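Local coordinates for protein allantoin racemase (Pseudomonas fluorescens, PDB 5LG5) that racemizes allantoin and, consistent with its place in the HyuE racemase family, probably interconverts the D and L forms of 5-monosubstituted hydantoins, at residues E20-V25 against D200-A205. Residues are numbered along the deposited sequence; the frame is centred on the assembly and turned at random.
Sequences EQARAV and DGVTAA
Thr203 chi1 of 54° sets OG1 between the backbone N and the carbonyl carbon and leaves CG2 anti to the carbonyl carbon, where this methyl meets those of Val25 on helix 12-25. In Val25, CG1 is likewise anti to its carbonyl carbon, and both valine methyls face Thr203. The contact packs two helices of the two-lobed Asp/Glu racemase fold: the first helix of the chain, after strand 2-7, and helix 201-214, after strand 198-199 of the second sheet. The axes of the two short segments cross at -42° and approach to 8.5 Å. The Val25 and Thr203 side chains cross at about a right angle, with Val25 CG1 3.6 Å from Thr203 CG2. Replacing Val25 with an alanine would probably open a gap over the Thr203 methyl and weaken packing against Leu215 of the second subunit, which touches both residues. Ala22, a turn before Val25, has its CB 4.2 Å from CG1 of Val202, the neighbour of Thr203. Val206 extends this apolar seam along helix 201-214. The polar end is different. Asp200 is the N-cap of helix 201-214, and its OD1 accepts from Val202 N at 3.1 Å, from above the carboxylate plane. Its OD2 accepts from Gly185 N. A water also lies between Asp200 OD2 and Gln21 OE1. The backbone O of Gln21 sits 3.3 Å from Thr203 CG2.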
loop_
_atom_site.group_PDB
_atom_site.type_symbol
_atom_site.label_atom_id
_atom_site.label_comp_id
_atom_site.label_asym_id
_atom_site.label_seq_id
_atom_site.Cartn_x
_atom_site.Cartn_y
_atom_site.Cartn_z
ATOM N N GLU E 20 -7.334 38.428 0.350
ATOM C CA GLU E 20 -6.210 39.331 0.606
ATOM C C GLU E 20 -4.900 38.572 0.480
ATOM O O GLU E 20 -3.945 39.045 -0.133
ATOM C CB GLU E 20 -6.239 39.918 2.015
ATOM C CG GLU E 20 -7.311 40.908 2.354
ATOM C CD GLU E 20 -7.198 41.334 3.819
ATOM O OE1 GLU E 20 -6.235 40.890 4.498
ATOM O OE2 GLU E 20 -8.067 42.103 4.287
ATOM N N GLN E 21 -4.862 37.391 1.091
ATOM C CA GLN E 21 -3.660 36.573 1.068
ATOM C C GLN E 21 -3.294 36.162 -0.341
ATOM O O GLN E 21 -2.117 36.133 -0.703
ATOM C CB GLN E 21 -3.844 35.333 1.940
ATOM C CG GLN E 21 -3.827 35.652 3.417
ATOM C CD GLN E 21 -2.530 36.326 3.832
ATOM O OE1 GLN E 21 -1.436 35.920 3.416
ATOM N NE2 GLN E 21 -2.644 37.355 4.670
ATOM N N ALA E 22 -4.308 35.847 -1.138
ATOM C CA ALA E 22 -4.067 35.449 -2.515
ATOM C C ALA E 22 -3.447 36.615 -3.265
ATOM O O ALA E 22 -2.473 36.456 -4.015
ATOM C CB ALA E 22 -5.374 35.001 -3.177
ATOM N N ARG E 23 -4.020 37.795 -3.049
ATOM C CA ARG E 23 -3.528 39.011 -3.687
ATOM C C ARG E 23 -2.102 39.363 -3.281
ATOM O O ARG E 23 -1.336 39.898 -4.078
ATOM C CB ARG E 23 -4.460 40.179 -3.396
ATOM C CG ARG E 23 -5.598 40.290 -4.377
ATOM C CD ARG E 23 -6.365 41.576 -4.165
ATOM N NE ARG E 23 -7.345 41.406 -3.101
ATOM C CZ ARG E 23 -8.589 40.996 -3.310
ATOM N NH1 ARG E 23 -8.995 40.716 -4.546
ATOM N NH2 ARG E 23 -9.422 40.861 -2.283
ATOM N N ALA E 24 -1.744 39.034 -2.047
ATOM C CA ALA E 24 -0.415 39.346 -1.542
ATOM C C ALA E 24 0.695 38.637 -2.313
ATOM O O ALA E 24 1.823 39.126 -2.356
ATOM C CB ALA E 24 -0.313 39.045 -0.044
ATOM N N VAL E 25 0.404 37.477 -2.896
ATOM C CA VAL E 25 1.461 36.769 -3.611
ATOM C C VAL E 25 1.250 36.765 -5.111
ATOM O O VAL E 25 2.142 36.367 -5.855
ATOM C CB VAL E 25 1.628 35.321 -3.115
ATOM C CG1 VAL E 25 1.901 35.339 -1.628
ATOM C CG2 VAL E 25 0.366 34.489 -3.424
ATOM N N ASP E 200 1.036 27.838 3.351
ATOM C CA ASP E 200 -0.329 28.327 3.314
ATOM C C ASP E 200 -0.909 27.877 1.983
ATOM O O ASP E 200 -0.475 28.351 0.925
ATOM C CB ASP E 200 -0.343 29.864 3.404
ATOM C CG ASP E 200 -1.756 30.452 3.443
ATOM O OD1 ASP E 200 -2.752 29.709 3.286
ATOM O OD2 ASP E 200 -1.866 31.689 3.577
ATOM N N GLY E 201 -1.883 26.971 2.042
ATOM C CA GLY E 201 -2.495 26.417 0.845
ATOM C C GLY E 201 -3.069 27.486 -0.061
ATOM O O GLY E 201 -3.098 27.342 -1.280
ATOM N N VAL E 202 -3.551 28.569 0.528
ATOM C CA VAL E 202 -4.093 29.637 -0.292
ATOM C C VAL E 202 -3.034 30.253 -1.214
ATOM O O VAL E 202 -3.243 30.354 -2.422
ATOM C CB VAL E 202 -4.729 30.727 0.566
ATOM C CG1 VAL E 202 -5.072 31.944 -0.300
ATOM C CG2 VAL E 202 -5.965 30.170 1.252
ATOM N N THR E 203 -1.907 30.670 -0.646
ATOM C CA THR E 203 -0.876 31.309 -1.441
ATOM C C THR E 203 -0.146 30.297 -2.290
ATOM O O THR E 203 0.276 30.602 -3.399
ATOM C CB THR E 203 0.114 32.110 -0.587
ATOM O OG1 THR E 203 0.653 31.261 0.440
ATOM C CG2 THR E 203 -0.591 33.315 0.040
ATOM N N ALA E 204 0.025 29.093 -1.753
ATOM C CA ALA E 204 0.566 28.009 -2.559
ATOM C C ALA E 204 -0.277 27.831 -3.816
ATOM O O ALA E 204 0.248 27.821 -4.929
ATOM C CB ALA E 204 0.601 26.711 -1.758
ATOM N N ALA E 205 -1.592 27.737 -3.628
ATOM C CA ALA E 205 -2.514 27.487 -4.737
ATOM C C ALA E 205 -2.454 28.571 -5.791
ATOM O O ALA E 205 -2.538 28.283 -6.996
ATOM C CB ALA E 205 -3.944 27.325 -4.224
HETATM O O HOH W 1 -0.303 33.556 3.395
#